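Side-chain contacts in tRNA (cytidine-2'-O-)-methyltransferase TrmJ (Sulfolobus acidocaldarius, PDB 4CNG), which methylates the 2'-hydroxyl of cytidine 32 in tRNA, using S-adenosyl-L-methionine as methyl donor and working as a homodimer: residues G136-R139 / E140-A143; D106-R109 / K110-R113; V159-L162 / S163-V166. The protein carries 1 engineered substitution. One frame throughout, in Å; residues are numbered along the deposited sequence. Where two conformers were deposited one is given.

In the fold
All three contacts are local turns in one SpoU-family domain, and two S-adenosyl-L-homocysteine molecules connect them. Contact 3 (159-166) holds the chain C molecule, and contact 1 (136-143) touches this molecule at Gly136 while binding the chain D molecule through Leu137. Contacts 1 and 3 do not meet: their centres are about 17 Å apart and their nearest atoms about 8 Å. Contact 2 (106-113) lies beside contact 1, centres about 13 Å apart, and its Leu107 also touches the chain D molecule. Those two contacts meet directly, with Lys110 NZ 3.0 Å from Ile142 O and Leu107 CD2 3.7 Å from Ile142 CG2. Contact 2 is about 20 Å from contact 3, centre to centre.

Contact 1. Residues G136-R139 / E140-A143; sequences GLTR and EEIA. With SAH (S-adenosyl-L-homocysteine), chain D; SAH (S-adenosyl-L-homocysteine), chain C.
Thr138 and Glu141 form a capping box at the start of helix 139-143, each side chain taking the backbone N-H of the other residue. Glu141 N donates to Thr138 OG1 at 3.0 Å. In return Thr138 N donates to Glu141 OE1 at 2.8 Å, in a nearly straight bond (169°) that meets the carboxylate from above, 43° out of its plane. With chi1 at 67°, Thr138 OG1 sits between its own backbone N and carbonyl carbon, facing the first helical turn. The Glu141 chain runs extended past CG, which carries its carboxylate back to the loop before the helix. The Leu137 side chain crosses that of Glu141 at about a right angle, Leu137 CD2 3.5 Å from Glu141 OE1. Arg132 makes a salt bridge to the same oxygen, so OE1 is held by two donors; with the capping bond, this pairing would favour the charged form of Glu141.

One turn on, Ile142 N bonds to Thr138 O, and Ile142 CG1 rests 4.1 Å from Leu137 CB. Arg139 bends at chi2 and turns its guanidinium so that Ala143 N lies at the group's edge, close to its plane.

The loop leading into the box binds the chain D S-adenosyl-L-homocysteine. Leu137 N donates to the ligand carboxylate atom O at 3.0 Å, and the ligand amino N donates to Leu137 O at 2.8 Å, so the backbone of one residue pairs with both the carboxylate and the amino group of the ligand. Arg139 CD passes 3.8 Å from the ligand sulfur, SD. Gly136, with a positive phi and no side chain, borders the second ligand molecule: its CA comes within 3.3 Å of OXT of the chain C S-adenosyl-L-homocysteine.

Contact 2. Residues D106-R109 / K110-R113; sequences DLLR and KSIR
Leu107 begins the contact by accepting from Lys110 N at 3.0 Å, an i to i+3 bond of the 3-10 segment that runs through 106-110. The N-H reaches Leu107 O from above the carbonyl plane, 56° out of it. Arg109 N to Asp106 O is an earlier bond of the series. The Leu107 side chain leans over the same turn, its CD2 4.1 Å from CD of the extended Lys110 chain, and the turn presents it to the chain D S-adenosyl-L-homocysteine. Leu108 O is gripped twice by Ser111: the backbone N comes at 3.1 Å from well above the carbonyl plane, and OG donates at 2.8 Å from only 19° out of it. Setting chi1 at 66° swings OG back over the turn, where it also meets Leu108 CD1 at 3.6 Å. Ser111 was deposited in two conformers, so these OG contacts hold for one.

From here the chain enters strand 111-112, an outermost strand of the parallel sheet within this chain. Lys110 and Ile112 pair with Leu148 of the adjoining strand 147-149, Lys110 NZ reaches Ser145 O just before that strand, Leu107 lies against helix 139-143, and the Ile112 side chain packs on helix 117-121.

Contact 3. Residues V159-L162 / S163-V166; sequences VLNL and SHAV. With SAH (S-adenosyl-L-homocysteine), chain C.
At Asn161 the backbone turns from extended to helical, and Ala165 N closes the first turn of helix 162-175 on Asn161 O at 3.0 Å. Asn161 is thus the N-cap residue, at the junction where the cofactor-binding loop of this SPOUT (SpoU-family) domain, a fold known for its C-terminal trefoil knot, runs into its last modelled helix. Its side chain turns to the first helical turn, with CG anti to the backbone N (chi1 173°), and ND2 donates to His164 ND1 at 2.8 Å. The donor lies at the imidazole edge, only 7° out of the ring plane, whereas the amide is turned 64° from the ring. This sets the rotation of His164 and directs its far nitrogen into the dimer interface: the bond is reciprocal, Ser163 OG of each subunit pairing with His164 NE2 of the other, and the two His164 rings stack. Asn35 OD1 of the same chain binds both Asn161 ND2 and Ser163 OG, tying the cap to helix 33-45.

A further helical bond joins Val166 N to Leu162 O at 3.0 Å. Beside this bond, Leu162 CD1 lies 4.2 Å from Val166 CG2, on the side of the helix facing Phe130 of strand 125-130.

The opposite end of the loop holds the chain C S-adenosyl-L-homocysteine. Leu160 N donates to adenine N7 at 3.0 Å, and the leucine side chain lies over one face of the adenine near its N7 and N6 edge, Leu160 CD1 4.1 Å from Ala165 CB. Ala165 CB also touches the ribose, 3.8 Å from C1' of the ligand. Val159 O is hydrogen-bonded to Asn45 and Arg41 of the second subunit, while the side chain of the same valine borders the ligand's thioether, with CG1 3.9 Å from SD.

Contact 1. Residues G136-R139 / E140-A143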
ATOM      1  N   GLY A 136       0.194  15.509  -7.337  1.00 11.28           N
ATOM      2  CA  GLY A 136      -1.003  15.282  -6.541  1.00 10.75           C
ATOM      3  C   GLY A 136      -2.256  15.802  -7.219  1.00 10.58           C
ATOM      4  O   GLY A 136      -2.441  15.649  -8.419  1.00 11.35           O
ATOM      5  N   LEU A 137      -3.159  16.349  -6.422  1.00 11.65           N
ATOM      6  CA  LEU A 137      -4.431  16.910  -6.853  1.00 11.53           C
ATOM      7  C   LEU A 137      -4.276  18.424  -6.871  1.00 11.52           C
ATOM      8  O   LEU A 137      -3.555  18.994  -6.064  1.00 14.68           O
ATOM      9  CB  LEU A 137      -5.567  16.505  -5.931  1.00 11.43           C
ATOM     10  CG  LEU A 137      -5.990  15.045  -5.955  1.00 11.16           C
ATOM     11  CD1 LEU A 137      -6.980  14.776  -4.851  1.00 11.80           C
ATOM     12  CD2 LEU A 137      -6.544  14.628  -7.299  1.00 11.52           C
ATOM     13  N   THR A 138      -4.981  19.084  -7.771  1.00 11.54           N
ATOM     14  CA  THR A 138      -4.928  20.542  -7.775  1.00 12.56           C
ATOM     15  C   THR A 138      -5.813  21.104  -6.655  1.00 11.67           C
ATOM     16  O   THR A 138      -6.724  20.456  -6.156  1.00 12.05           O
ATOM     17  CB  THR A 138      -5.385  21.129  -9.116  1.00 12.50           C
ATOM     18  OG1 THR A 138      -6.772  20.859  -9.267  1.00 12.59           O
ATOM     19  CG2 THR A 138      -4.602  20.534 -10.274  1.00 13.97           C
ATOM     20  N   ARG A 139      -5.572  22.420  -6.441  1.00 12.90           N
ATOM     21  CA  ARG A 139      -6.358  23.038  -5.399  1.00 14.22           C
ATOM     22  C   ARG A 139      -7.830  23.027  -5.753  1.00 13.54           C
ATOM     23  O   ARG A 139      -8.670  22.788  -4.905  1.00 13.37           O
ATOM     24  CB  ARG A 139      -5.870  24.454  -5.151  1.00 17.37           C
ATOM     25  CG  ARG A 139      -6.664  25.237  -4.123  1.00 43.64           C
ATOM     26  CD  ARG A 139      -6.546  24.592  -2.747  1.00 63.32           C
ATOM     27  NE  ARG A 139      -7.298  25.315  -1.724  1.00103.64           N
ATOM     28  CZ  ARG A 139      -8.589  25.127  -1.460  1.00121.20           C
ATOM     29  NH1 ARG A 139      -9.291  24.233  -2.147  1.00135.47           N
ATOM     30  NH2 ARG A 139      -9.183  25.844  -0.513  1.00115.30           N
ATOM     31  N   GLU A 140      -8.137  23.197  -7.062  1.00 13.08           N
ATOM     32  CA  GLU A 140      -9.532  23.193  -7.513  1.00 12.37           C
ATOM     33  C   GLU A 140     -10.168  21.784  -7.469  1.00 11.46           C
ATOM     34  O   GLU A 140     -11.356  21.658  -7.151  1.00 12.94           O
ATOM     35  CB  GLU A 140      -9.668  23.772  -8.904  1.00 14.63           C
ATOM     36  CG  GLU A 140     -11.088  23.823  -9.398  1.00 15.53           C
ATOM     37  CD  GLU A 140     -12.014  24.722  -8.623  1.00 16.95           C
ATOM     38  OE1 GLU A 140     -11.550  25.561  -7.791  1.00 19.53           O
ATOM     39  OE2 GLU A 140     -13.234  24.627  -8.913  1.00 21.67           O
ATOM     40  N   GLU A 141      -9.416  20.719  -7.757  1.00 11.29           N
ATOM     41  CA  GLU A 141      -9.920  19.367  -7.593  1.00 10.50           C
ATOM     42  C   GLU A 141     -10.317  19.134  -6.137  1.00 10.87           C
ATOM     43  O   GLU A 141     -11.339  18.488  -5.844  1.00 11.64           O
ATOM     44  CB  GLU A 141      -8.873  18.375  -8.090  1.00 10.90           C
ATOM     45  CG  GLU A 141      -8.744  18.365  -9.611  1.00 11.55           C
ATOM     46  CD  GLU A 141      -7.522  17.671 -10.185  1.00 12.24           C
ATOM     47  OE1 GLU A 141      -6.533  17.393  -9.456  1.00 12.85           O
ATOM     48  OE2 GLU A 141      -7.501  17.542 -11.439  1.00 13.68           O
ATOM     49  N   ILE A 142      -9.504  19.621  -5.192  1.00 11.04           N
ATOM     50  CA  ILE A 142      -9.818  19.502  -3.793  1.00 11.42           C
ATOM     51  C   ILE A 142     -11.013  20.356  -3.429  1.00 11.24           C
ATOM     52  O   ILE A 142     -11.860  19.936  -2.652  1.00 12.88           O
ATOM     53  CB  ILE A 142      -8.582  19.795  -2.901  1.00 12.32           C
ATOM     54  CG1 ILE A 142      -7.485  18.742  -3.136  1.00 12.55           C
ATOM     55  CG2 ILE A 142      -8.952  19.902  -1.443  1.00 14.36           C
ATOM     56  CD1 ILE A 142      -6.140  19.074  -2.551  1.00 13.60           C
ATOM     57  N   ALA A 143     -11.162  21.545  -4.038  1.00 12.35           N
ATOM     58  CA  ALA A 143     -12.332  22.383  -3.815  1.00 13.07           C
ATOM     59  C   ALA A 143     -13.626  21.724  -4.238  1.00 12.58           C
ATOM     60  O   ALA A 143     -14.647  21.954  -3.595  1.00 15.32           O
ATOM     61  CB  ALA A 143     -12.192  23.729  -4.527  1.00 14.89           C
TER
HETATM   62  N   SAH D1158      -0.971  19.079  -4.984  1.00 18.07           N
HETATM   63  CA  SAH D1158      -1.117  19.134  -3.497  1.00 19.54           C
HETATM   64  CB  SAH D1158      -2.252  20.093  -3.137  1.00 29.85           C
HETATM   65  CG  SAH D1158      -2.106  21.518  -3.620  1.00 35.98           C
HETATM   66  SD  SAH D1158      -3.475  22.397  -2.971  1.00 28.61           S
HETATM   67  C   SAH D1158      -1.526  17.819  -2.946  1.00 15.67           C
HETATM   68  O   SAH D1158      -2.244  17.128  -3.682  1.00 16.56           O
HETATM   69  OXT SAH D1158      -1.274  17.531  -1.777  1.00 20.96           O
HETATM   70  C5' SAH D1158      -3.152  22.247  -1.264  1.00 28.35           C
HETATM   71  C4' SAH D1158      -3.451  23.572  -0.575  1.00 32.03           C
HETATM   72  O4' SAH D1158      -3.434  23.409   0.838  1.00 30.83           O
HETATM   73  C3' SAH D1158      -2.418  24.646  -0.890  1.00 34.11           C
HETATM   74  O3' SAH D1158      -2.863  25.488  -1.946  1.00 69.03           O
HETATM   75  C2' SAH D1158      -2.237  25.424   0.403  1.00 33.27           C
HETATM   76  O2' SAH D1158      -2.683  26.787   0.301  1.00 47.48           O
HETATM   77  C1' SAH D1158      -3.094  24.670   1.416  1.00 30.09           C
HETATM   78  N9  SAH D1158      -2.357  24.358   2.643  1.00 32.95           N
HETATM   79  C8  SAH D1158      -2.918  24.336   3.862  1.00 39.57           C
HETATM   80  N7  SAH D1158      -2.049  23.823   4.761  1.00 37.75           N
HETATM   81  C5  SAH D1158      -0.942  23.455   4.091  1.00 30.56           C
HETATM   82  C6  SAH D1158       0.351  22.856   4.459  1.00 31.72           C
HETATM   83  N6  SAH D1158       0.602  22.538   5.754  1.00 37.48           N
HETATM   84  N1  SAH D1158       1.248  22.631   3.462  1.00 40.62           N
HETATM   85  C2  SAH D1158       0.975  22.936   2.172  1.00 32.68           C
HETATM   86  N3  SAH D1158      -0.189  23.483   1.761  1.00 29.72           N
HETATM   87  C4  SAH D1158      -1.177  23.729   2.665  1.00 29.37           C
HETATM   88  N   SAH C1157       4.371  15.828  -4.670  1.00 23.61           N
HETATM   89  CA  SAH C1157       2.960  15.367  -4.753  1.00 18.02           C
HETATM   90  CB  SAH C1157       2.906  13.950  -4.205  1.00 16.99           C
HETATM   91  CG  SAH C1157       1.680  13.154  -4.687  1.00 14.47           C
HETATM   92  SD  SAH C1157       1.681  11.486  -4.043  1.00 12.63           S
HETATM   93  C   SAH C1157       2.104  16.333  -3.987  1.00 25.55           C
HETATM   94  O   SAH C1157       2.615  17.222  -3.302  1.00 56.48           O
HETATM   95  OXT SAH C1157       0.899  16.369  -4.134  1.00 29.59           O
HETATM   96  C5' SAH C1157       0.434  10.799  -5.134  1.00 11.42           C
HETATM   97  C4' SAH C1157      -0.947  10.596  -4.524  1.00  8.98           C
HETATM   98  O4' SAH C1157      -0.858   9.610  -3.483  1.00  9.22           O
HETATM   99  C3' SAH C1157      -1.546  11.779  -3.851  1.00  8.66           C
HETATM  100  O3' SAH C1157      -2.117  12.660  -4.832  1.00  9.92           O
HETATM  101  C2' SAH C1157      -2.558  11.167  -2.923  1.00  8.27           C
HETATM  102  O2' SAH C1157      -3.708  10.760  -3.654  1.00  8.92           O
HETATM  103  C1' SAH C1157      -1.804   9.918  -2.448  1.00  8.65           C
HETATM  104  N9  SAH C1157      -1.032  10.114  -1.184  1.00  8.06           N
HETATM  105  C8  SAH C1157       0.303   9.908  -1.001  1.00  8.64           C
HETATM  106  N7  SAH C1157       0.597   9.973   0.327  1.00  8.82           N
HETATM  107  C5  SAH C1157      -0.576  10.186   0.971  1.00  8.34           C
HETATM  108  C6  SAH C1157      -0.961  10.264   2.323  1.00  8.41           C
HETATM  109  N6  SAH C1157      -0.068  10.185   3.330  1.00  9.44           N
HETATM  110  N1  SAH C1157      -2.228  10.449   2.605  1.00  8.99           N
HETATM  111  C2  SAH C1157      -3.127  10.512   1.611  1.00  9.77           C
HETATM  112  N3  SAH C1157      -2.886  10.417   0.312  1.00  8.92           N
HETATM  113  C4  SAH C1157      -1.621  10.226   0.005  1.00  7.90           C

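Contact 2. Residues D106-R109 / K110-R113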
ATOM      1  N   ASP A 106      -8.316  27.269   5.752  1.00 31.98           N
ATOM      2  CA  ASP A 106      -9.669  26.842   5.441  1.00 35.39           C
ATOM      3  C   ASP A 106      -9.785  25.348   5.158  1.00 26.61           C
ATOM      4  O   ASP A 106     -10.795  24.746   5.527  1.00 25.67           O
ATOM      5  CB  ASP A 106     -10.203  27.636   4.262  1.00 45.93           C
ATOM      6  CG  ASP A 106     -10.203  29.128   4.526  1.00 58.74           C
ATOM      7  OD1 ASP A 106     -10.501  29.537   5.673  1.00 87.14           O
ATOM      8  OD2 ASP A 106      -9.938  29.893   3.576  1.00 79.68           O
ATOM      9  N   LEU A 107      -8.749  24.750   4.561  1.00 28.14           N
ATOM     10  CA  LEU A 107      -8.783  23.325   4.211  1.00 23.51           C
ATOM     11  C   LEU A 107      -8.851  22.428   5.443  1.00 21.51           C
ATOM     12  O   LEU A 107      -9.314  21.290   5.342  1.00 22.31           O
ATOM     13  CB  LEU A 107      -7.613  22.894   3.311  1.00 27.30           C
ATOM     14  CG  LEU A 107      -7.765  23.047   1.796  1.00 28.75           C
ATOM     15  CD1 LEU A 107      -6.533  22.458   1.139  1.00 36.63           C
ATOM     16  CD2 LEU A 107      -9.032  22.336   1.353  1.00 34.44           C
ATOM     17  N   LEU A 108      -8.459  22.934   6.606  1.00 19.89           N
ATOM     18  CA  LEU A 108      -8.665  22.203   7.851  1.00 17.12           C
ATOM     19  C   LEU A 108     -10.136  21.760   8.004  1.00 15.39           C
ATOM     20  O   LEU A 108     -10.403  20.676   8.527  1.00 15.47           O
ATOM     21  CB  LEU A 108      -8.234  23.045   9.045  1.00 21.24           C
ATOM     22  CG  LEU A 108      -8.206  22.276  10.365  1.00 20.94           C
ATOM     23  CD1 LEU A 108      -7.113  21.221  10.371  1.00 21.13           C
ATOM     24  CD2 LEU A 108      -8.043  23.228  11.531  1.00 30.11           C
ATOM     25  N   ARG A 109     -11.088  22.571   7.528  1.00 16.89           N
ATOM     26  CA  ARG A 109     -12.488  22.270   7.733  1.00 17.11           C
ATOM     27  C   ARG A 109     -12.906  20.997   7.005  1.00 15.88           C
ATOM     28  O   ARG A 109     -13.950  20.438   7.330  1.00 18.99           O
ATOM     29  CB  ARG A 109     -13.345  23.469   7.330  1.00 19.88           C
ATOM     30  CG  ARG A 109     -13.218  24.622   8.314  1.00 29.39           C
ATOM     31  CD  ARG A 109     -14.358  25.603   8.150  1.00 39.17           C
ATOM     32  NE  ARG A 109     -14.011  26.778   7.352  1.00 53.08           N
ATOM     33  CZ  ARG A 109     -14.853  27.773   7.080  1.00 75.17           C
ATOM     34  NH1 ARG A 109     -16.093  27.748   7.557  1.00 88.89           N
ATOM     35  NH2 ARG A 109     -14.459  28.790   6.321  1.00 83.45           N
ATOM     36  N   LYS A 110     -12.155  20.622   5.959  1.00 14.57           N
ATOM     37  CA  LYS A 110     -12.373  19.388   5.171  1.00 15.45           C
ATOM     38  C   LYS A 110     -11.533  18.195   5.576  1.00 12.37           C
ATOM     39  O   LYS A 110     -11.697  17.120   5.027  1.00 13.40           O
ATOM     40  CB  LYS A 110     -12.058  19.648   3.671  1.00 20.64           C
ATOM     41  CG  LYS A 110     -13.053  20.464   2.917  1.00 20.27           C
ATOM     42  CD  LYS A 110     -12.716  20.543   1.451  1.00 24.87           C
ATOM     43  CE  LYS A 110     -13.835  21.310   0.827  1.00 28.03           C
ATOM     44  NZ  LYS A 110     -13.549  21.302  -0.581  1.00 21.91           N
ATOM     45  N   SER A 111     -10.587  18.407   6.462  0.50 13.68           N
ATOM     46  CA  SER A 111      -9.579  17.394   6.695  0.50 13.20           C
ATOM     47  C   SER A 111     -10.122  16.243   7.548  0.50 13.56           C
ATOM     48  O   SER A 111     -10.723  16.457   8.597  0.50 17.87           O
ATOM     49  CB  SER A 111      -8.381  18.021   7.377  0.50 13.55           C
ATOM     50  OG  SER A 111      -8.752  18.453   8.674  0.50 13.83           O
ATOM     51  N   ILE A 112      -9.817  15.021   7.132  1.00 11.73           N
ATOM     52  CA  ILE A 112     -10.226  13.833   7.874  1.00 11.26           C
ATOM     53  C   ILE A 112      -9.122  12.781   7.878  1.00 11.44           C
ATOM     54  O   ILE A 112      -8.103  12.933   7.206  1.00 11.09           O
ATOM     55  CB  ILE A 112     -11.509  13.217   7.288  1.00 11.32           C
ATOM     56  CG1 ILE A 112     -11.250  12.691   5.875  1.00 10.81           C
ATOM     57  CG2 ILE A 112     -12.640  14.236   7.287  1.00 14.08           C
ATOM     58  CD1 ILE A 112     -12.369  11.830   5.329  1.00 12.09           C
ATOM     59  N   ARG A 113      -9.298  11.867   8.822  0.70 12.52           N
ATOM     60  CA  ARG A 113      -8.434  10.697   8.924  0.70 13.23           C
ATOM     61  C   ARG A 113      -9.221   9.409   8.702  0.70 43.42           C
ATOM     62  O   ARG A 113     -10.447   9.430   8.599  0.70 59.88           O
ATOM     63  CB  ARG A 113      -7.739  10.661  10.287  0.70 13.81           C
ATOM     64  CG  ARG A 113      -7.001  11.941  10.641  0.70 15.77           C
ATOM     65  CD  ARG A 113      -5.784  12.141   9.752  0.70 36.76           C
ATOM     66  NE  ARG A 113      -5.039  13.346  10.106  0.70 63.65           N
ATOM     67  CZ  ARG A 113      -5.282  14.548   9.601  0.70 62.93           C
ATOM     68  NH1 ARG A 113      -6.253  14.712   8.715  0.70 70.85           N
ATOM     69  NH2 ARG A 113      -4.553  15.587   9.982  0.70 43.75           N
TER

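Contact 3. Residues V159-L162 / S163-V166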
ATOM      1  N   VAL A 159       4.759  11.121   2.310  1.00 10.57           N
ATOM      2  CA  VAL A 159       4.326  11.005   0.945  1.00 10.26           C
ATOM      3  C   VAL A 159       4.503   9.564   0.502  1.00  9.44           C
ATOM      4  O   VAL A 159       5.625   9.072   0.284  1.00 10.39           O
ATOM      5  CB  VAL A 159       5.102  11.924   0.022  1.00 11.95           C
ATOM      6  CG1 VAL A 159       4.464  11.905  -1.336  1.00 12.78           C
ATOM      7  CG2 VAL A 159       5.191  13.342   0.561  1.00 14.65           C
ATOM      8  N   LEU A 160       3.377   8.872   0.399  1.00  9.12           N
ATOM      9  CA  LEU A 160       3.334   7.491  -0.053  1.00  9.23           C
ATOM     10  C   LEU A 160       3.337   7.434  -1.573  1.00  8.93           C
ATOM     11  O   LEU A 160       2.768   8.318  -2.237  1.00  9.77           O
ATOM     12  CB  LEU A 160       2.090   6.770   0.456  1.00  9.28           C
ATOM     13  CG  LEU A 160       1.814   6.847   1.956  1.00 11.52           C
ATOM     14  CD1 LEU A 160       0.436   6.406   2.342  1.00 12.37           C
ATOM     15  CD2 LEU A 160       2.817   6.043   2.737  1.00 18.66           C
ATOM     16  N   ASN A 161       3.936   6.412  -2.148  1.00  8.91           N
ATOM     17  CA  ASN A 161       3.680   6.097  -3.534  1.00  9.15           C
ATOM     18  C   ASN A 161       2.172   5.896  -3.739  1.00  8.58           C
ATOM     19  O   ASN A 161       1.483   5.289  -2.948  1.00  8.44           O
ATOM     20  CB  ASN A 161       4.464   4.881  -3.957  1.00 10.60           C
ATOM     21  CG  ASN A 161       4.092   4.442  -5.331  1.00 13.76           C
ATOM     22  OD1 ASN A 161       4.449   5.080  -6.363  1.00 19.50           O
ATOM     23  ND2 ASN A 161       3.235   3.449  -5.363  1.00 14.73           N
ATOM     24  N   LEU A 162       1.676   6.426  -4.873  1.00  8.57           N
ATOM     25  CA  LEU A 162       0.259   6.417  -5.207  1.00  8.41           C
ATOM     26  C   LEU A 162      -0.439   5.081  -4.962  1.00  7.68           C
ATOM     27  O   LEU A 162      -1.460   5.031  -4.301  1.00  8.60           O
ATOM     28  CB  LEU A 162       0.120   6.818  -6.672  1.00  8.44           C
ATOM     29  CG  LEU A 162      -1.260   6.628  -7.309  1.00  8.67           C
ATOM     30  CD1 LEU A 162      -2.343   7.392  -6.611  1.00  9.72           C
ATOM     31  CD2 LEU A 162      -1.179   6.960  -8.789  1.00 10.10           C
ATOM     32  N   SER A 163       0.091   3.996  -5.525  1.00  7.91           N
ATOM     33  CA  SER A 163      -0.605   2.742  -5.394  1.00  8.46           C
ATOM     34  C   SER A 163      -0.613   2.185  -3.978  1.00  8.37           C
ATOM     35  O   SER A 163      -1.515   1.426  -3.604  1.00  9.11           O
ATOM     36  CB  SER A 163      -0.085   1.702  -6.364  1.00  9.30           C
ATOM     37  OG  SER A 163       1.218   1.314  -6.099  1.00 10.31           O
ATOM     38  N   HIS A 164       0.392   2.537  -3.190  1.00  8.24           N
ATOM     39  CA  HIS A 164       0.437   2.145  -1.773  1.00  8.94           C
ATOM     40  C   HIS A 164      -0.554   2.908  -0.931  1.00  8.68           C
ATOM     41  O   HIS A 164      -1.176   2.320  -0.052  1.00  9.66           O
ATOM     42  CB  HIS A 164       1.881   2.205  -1.261  1.00  9.08           C
ATOM     43  CG  HIS A 164       2.785   1.266  -2.002  1.00  9.49           C
ATOM     44  ND1 HIS A 164       3.299   1.568  -3.249  1.00 10.94           N
ATOM     45  CD2 HIS A 164       3.126  -0.022  -1.753  1.00 10.63           C
ATOM     46  CE1 HIS A 164       3.935   0.508  -3.718  1.00 11.50           C
ATOM     47  NE2 HIS A 164       3.874  -0.465  -2.818  1.00 11.99           N
ATOM     48  N   ALA A 165      -0.752   4.210  -1.245  1.00  8.43           N
ATOM     49  CA  ALA A 165      -1.819   4.951  -0.641  1.00  8.76           C
ATOM     50  C   ALA A 165      -3.191   4.330  -0.956  1.00  8.38           C
ATOM     51  O   ALA A 165      -4.045   4.163  -0.069  1.00  9.54           O
ATOM     52  CB  ALA A 165      -1.775   6.398  -1.077  1.00  9.18           C
ATOM     53  N   VAL A 166      -3.385   3.970  -2.219  1.00  8.29           N
ATOM     54  CA  VAL A 166      -4.645   3.344  -2.624  1.00  9.15           C
ATOM     55  C   VAL A 166      -4.816   2.026  -1.820  1.00  8.72           C
ATOM     56  O   VAL A 166      -5.878   1.754  -1.292  1.00  9.67           O
ATOM     57  CB  VAL A 166      -4.648   3.068  -4.107  1.00  8.47           C
ATOM     58  CG1 VAL A 166      -5.820   2.180  -4.479  1.00 10.90           C
ATOM     59  CG2 VAL A 166      -4.726   4.380  -4.892  1.00  8.68           C
TER
HETATM   60  N   SAH C1157       4.371  15.828  -4.670  1.00 23.61           N
HETATM   61  CA  SAH C1157       2.960  15.367  -4.753  1.00 18.02           C
HETATM   62  CB  SAH C1157       2.906  13.950  -4.205  1.00 16.99           C
HETATM   63  CG  SAH C1157       1.680  13.154  -4.687  1.00 14.47           C
HETATM   64  SD  SAH C1157       1.681  11.486  -4.043  1.00 12.63           S
HETATM   65  C   SAH C1157       2.104  16.333  -3.987  1.00 25.55           C
HETATM   66  O   SAH C1157       2.615  17.222  -3.302  1.00 56.48           O
HETATM   67  OXT SAH C1157       0.899  16.369  -4.134  1.00 29.59           O
HETATM   68  C5' SAH C1157       0.434  10.799  -5.134  1.00 11.42           C
HETATM   69  C4' SAH C1157      -0.947  10.596  -4.524  1.00  8.98           C
HETATM   70  O4' SAH C1157      -0.858   9.610  -3.483  1.00  9.22           O
HETATM   71  C3' SAH C1157      -1.546  11.779  -3.851  1.00  8.66           C
HETATM   72  O3' SAH C1157      -2.117  12.660  -4.832  1.00  9.92           O
HETATM   73  C2' SAH C1157      -2.558  11.167  -2.923  1.00  8.27           C
HETATM   74  O2' SAH C1157      -3.708  10.760  -3.654  1.00  8.92           O
HETATM   75  C1' SAH C1157      -1.804   9.918  -2.448  1.00  8.65           C
HETATM   76  N9  SAH C1157      -1.032  10.114  -1.184  1.00  8.06           N
HETATM   77  C8  SAH C1157       0.303   9.908  -1.001  1.00  8.64           C
HETATM   78  N7  SAH C1157       0.597   9.973   0.327  1.00  8.82           N
HETATM   79  C5  SAH C1157      -0.576  10.186   0.971  1.00  8.34           C
HETATM   80  C6  SAH C1157      -0.961  10.264   2.323  1.00  8.41           C
HETATM   81  N6  SAH C1157      -0.068  10.185   3.330  1.00  9.44           N
HETATM   82  N1  SAH C1157      -2.228  10.449   2.605  1.00  8.99           N
HETATM   83  C2  SAH C1157      -3.127  10.512   1.611  1.00  9.77           C
HETATM   84  N3  SAH C1157      -2.886  10.417   0.312  1.00  8.92           N
HETATM   85  C4  SAH C1157      -1.621  10.226   0.005  1.00  7.90           C